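PDB 3RR6: 2-hydroxyhepta-2,4-diene-1,7-dioate isomerase from Mycobacterium abscessus, which is of unproven function but belongs to the fumarylacetoacetate hydrolase family and may be a metal-binding isomerase or acetylpyruvate hydrolase. Local coordinates for residues Asp84-Pro89 with Leu206-Gly211. Numbering follows the deposited sequence.
With EDO (1,2-ethanediol), chain M; EDO (1,2-ethanediol), chain H.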
ATOM      1  N   ASP A  84      -7.899  21.455  17.057  1.00 43.32           N
ATOM      2  CA  ASP A  84      -8.345  20.433  17.993  1.00 42.32           C
ATOM      3  C   ASP A  84      -7.904  19.067  17.479  1.00 40.59           C
ATOM      4  O   ASP A  84      -7.809  18.869  16.261  1.00 40.42           O
ATOM      5  CB  ASP A  84      -9.868  20.466  18.137  1.00 42.77           C
ATOM      6  N   PRO A  85      -7.635  18.121  18.398  1.00 39.14           N
ATOM      7  CA  PRO A  85      -7.120  16.828  17.966  1.00 37.31           C
ATOM      8  C   PRO A  85      -8.114  16.100  17.069  1.00 35.47           C
ATOM      9  O   PRO A  85      -9.317  16.352  17.144  1.00 35.87           O
ATOM     10  CB  PRO A  85      -6.913  16.062  19.283  1.00 37.66           C
ATOM     11  CG  PRO A  85      -6.975  17.098  20.358  1.00 38.96           C
ATOM     12  CD  PRO A  85      -7.909  18.130  19.844  1.00 39.69           C
ATOM     13  N   PRO A  86      -7.613  15.198  16.215  1.00 32.57           N
ATOM     14  CA  PRO A  86      -8.489  14.514  15.277  1.00 30.94           C
ATOM     15  C   PRO A  86      -9.368  13.463  15.961  1.00 29.39           C
ATOM     16  O   PRO A  86      -9.114  13.093  17.104  1.00 29.55           O
ATOM     17  CB  PRO A  86      -7.506  13.851  14.304  1.00 30.41           C
ATOM     18  CG  PRO A  86      -6.268  13.636  15.087  1.00 30.69           C
ATOM     19  CD  PRO A  86      -6.223  14.712  16.154  1.00 32.29           C
ATOM     20  N   GLU A  87     -10.394  13.002  15.258  1.00 27.57           N
ATOM     21  CA  GLU A  87     -11.190  11.872  15.720  1.00 26.38           C
ATOM     22  C   GLU A  87     -10.264  10.666  15.818  1.00 23.86           C
ATOM     23  O   GLU A  87      -9.213  10.632  15.165  1.00 23.02           O
ATOM     24  CB  GLU A  87     -12.329  11.577  14.743  1.00 26.87           C
ATOM     25  CG  GLU A  87     -13.367  12.693  14.630  1.00 30.64           C
ATOM     26  CD  GLU A  87     -14.068  12.968  15.944  1.00 34.77           C
ATOM     27  OE1 GLU A  87     -14.598  12.010  16.553  1.00 38.51           O
ATOM     28  OE2 GLU A  87     -14.091  14.144  16.372  1.00 38.70           O
ATOM     29  N   SER A  88     -10.647   9.683  16.629  1.00 21.79           N
ATOM     30  CA  SER A  88      -9.828   8.485  16.788  1.00 20.08           C
ATOM     31  C   SER A  88      -9.796   7.698  15.483  1.00 18.08           C
ATOM     32  O   SER A  88     -10.720   7.798  14.674  1.00 17.56           O
ATOM     33  CB  SER A  88     -10.319   7.608  17.947  1.00 20.38           C
ATOM     34  OG  SER A  88     -11.722   7.448  17.916  1.00 22.33           O
ATOM     35  N   PRO A  89      -8.722   6.919  15.267  1.00 15.90           N
ATOM     36  CA  PRO A  89      -8.634   6.128  14.031  1.00 14.91           C
ATOM     37  C   PRO A  89      -9.803   5.160  13.829  1.00 14.29           C
ATOM     38  O   PRO A  89     -10.321   4.595  14.806  1.00 14.43           O
ATOM     39  CB  PRO A  89      -7.342   5.331  14.228  1.00 14.90           C
ATOM     40  CG  PRO A  89      -6.533   6.176  15.135  1.00 14.93           C
ATOM     41  CD  PRO A  89      -7.511   6.761  16.086  1.00 16.00           C
ATOM     42  N   LEU A 206      -1.019  13.785   7.170  1.00 14.05           N
ATOM     43  CA  LEU A 206      -1.634  12.663   7.907  1.00 13.70           C
ATOM     44  C   LEU A 206      -2.081  13.130   9.294  1.00 14.29           C
ATOM     45  O   LEU A 206      -1.293  13.747  10.039  1.00 15.34           O
ATOM     46  CB  LEU A 206      -0.656  11.495   8.045  1.00 13.50           C
ATOM     47  CG  LEU A 206      -0.349  10.682   6.793  1.00 13.06           C
ATOM     48  CD1 LEU A 206       0.783   9.695   7.068  1.00 14.24           C
ATOM     49  CD2 LEU A 206      -1.571   9.929   6.307  1.00 13.84           C
ATOM     50  N   LEU A 207      -3.339  12.861   9.640  1.00 14.14           N
ATOM     51  CA  LEU A 207      -3.876  13.282  10.942  1.00 14.59           C
ATOM     52  C   LEU A 207      -3.249  12.456  12.069  1.00 14.94           C
ATOM     53  O   LEU A 207      -2.802  12.999  13.091  1.00 16.65           O
ATOM     54  CB  LEU A 207      -5.403  13.158  10.961  1.00 14.90           C
ATOM     55  CG  LEU A 207      -6.120  14.132  10.012  1.00 16.08           C
ATOM     56  CD1 LEU A 207      -7.590  13.771   9.885  1.00 17.53           C
ATOM     57  CD2 LEU A 207      -5.951  15.568  10.472  1.00 17.99           C
ATOM     58  N   HIS A 208      -3.239  11.145  11.863  1.00 13.92           N
ATOM     59  CA  HIS A 208      -2.470  10.204  12.671  1.00 13.81           C
ATOM     60  C   HIS A 208      -1.281   9.784  11.823  1.00 13.48           C
ATOM     61  O   HIS A 208      -1.447   9.178  10.757  1.00 12.88           O
ATOM     62  CB  HIS A 208      -3.327   9.001  13.053  1.00 13.80           C
ATOM     63  CG  HIS A 208      -4.587   9.372  13.758  1.00 15.77           C
ATOM     64  ND1 HIS A 208      -4.626   9.665  15.102  1.00 20.23           N
ATOM     65  CD2 HIS A 208      -5.848   9.538  13.295  1.00 18.52           C
ATOM     66  CE1 HIS A 208      -5.865   9.976  15.439  1.00 20.16           C
ATOM     67  NE2 HIS A 208      -6.624   9.905  14.365  1.00 19.14           N
ATOM     68  N   ASP A 209      -0.071  10.108  12.284  1.00 13.45           N
ATOM     69  CA  ASP A 209       1.128   9.805  11.516  1.00 13.81           C
ATOM     70  C   ASP A 209       1.475   8.318  11.616  1.00 12.75           C
ATOM     71  O   ASP A 209       0.774   7.558  12.294  1.00 12.44           O
ATOM     72  CB  ASP A 209       2.299  10.733  11.891  1.00 14.92           C
ATOM     73  CG  ASP A 209       2.796  10.561  13.308  1.00 17.14           C
ATOM     74  OD1 ASP A 209       2.505   9.550  13.977  1.00 16.03           O
ATOM     75  OD2 ASP A 209       3.512  11.489  13.787  1.00 20.05           O
ATOM     76  N   VAL A 210       2.521   7.891  10.917  1.00 12.43           N
ATOM     77  CA  VAL A 210       2.866   6.469  10.859  1.00 12.16           C
ATOM     78  C   VAL A 210       3.006   5.876  12.263  1.00 11.72           C
ATOM     79  O   VAL A 210       2.479   4.791  12.549  1.00 11.36           O
ATOM     80  CB  VAL A 210       4.132   6.242  10.015  1.00 12.01           C
ATOM     81  CG1 VAL A 210       4.724   4.850  10.242  1.00 12.95           C
ATOM     82  CG2 VAL A 210       3.817   6.468   8.531  1.00 13.24           C
ATOM     83  N   GLY A 211       3.710   6.578  13.138  1.00 12.43           N
ATOM     84  CA  GLY A 211       3.882   6.113  14.510  1.00 12.53           C
ATOM     85  C   GLY A 211       2.568   5.920  15.253  1.00 12.16           C
ATOM     86  O   GLY A 211       2.360   4.910  15.924  1.00 12.78           O
TER
HETATM   87  C1  EDO M 273      -3.791  17.467  13.598  1.00 37.67           C
HETATM   88  O1  EDO M 273      -5.174  17.789  13.788  1.00 39.02           O
HETATM   89  C2  EDO M 273      -3.643  15.954  13.533  1.00 37.22           C
HETATM   90  O2  EDO M 273      -2.374  15.528  14.037  1.00 36.98           O
HETATM   91  C1  EDO H 268      -7.415  10.503  19.303  1.00 39.55           C
HETATM   92  O1  EDO H 268      -6.985  11.624  18.506  1.00 39.41           O
HETATM   93  C2  EDO H 268      -6.898   9.181  18.731  1.00 38.32           C
HETATM   94  O2  EDO H 268      -6.064   8.413  19.615  1.00 40.01           O
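The imidazole of H208 reaches against an extended, proline-rich segment and is gripped there in two ways, by the carbonyl of E87 at its edge and by the ring of P89 over one face. NE2 of H208 donates to O of E87 at 2.8 Å, and the acceptor lies in the plane of the imidazole, nearly in line with the C=O bond. A histidine suits this place because one flat ring offers both a directed N-H and a broad face. CG of P89 sits 3.7 Å above the ring centre, almost exactly on its normal, a CH-pi contact in which the pyrrolidine lies roughly parallel to the imidazole. On the opposite side of the ring plane P86 approaches obliquely, its CG 3.7 Å from CE1 of H208, while its CB meets CB of L207 at 4.0 Å; the aliphatic leucine suits this apolar flank. With CG beside its own backbone N (chi1 -56°), H208 extends its ring between the two prolines. Residues 84-89 run in polyproline II conformation (phi near -60°, psi near 150°), which proline favours and which needs no strand pairing; its carbonyls point outward, and that of E87 meets the histidine while the E87 carboxylate leads away. Ethanediol molecules, probably from the crystallisation liquor, donate to O of P86 and O of L207. This surface contact joins the loop between strands 67-70 and 91-94 to the loop leading into helix 210-220, whose N-cap is D209. OD1 of N73 accepts a hydrogen bond from N of H208, M70 of strand 67-70 touches H208 and P89, and W216 of the helix packs on S88 and P89.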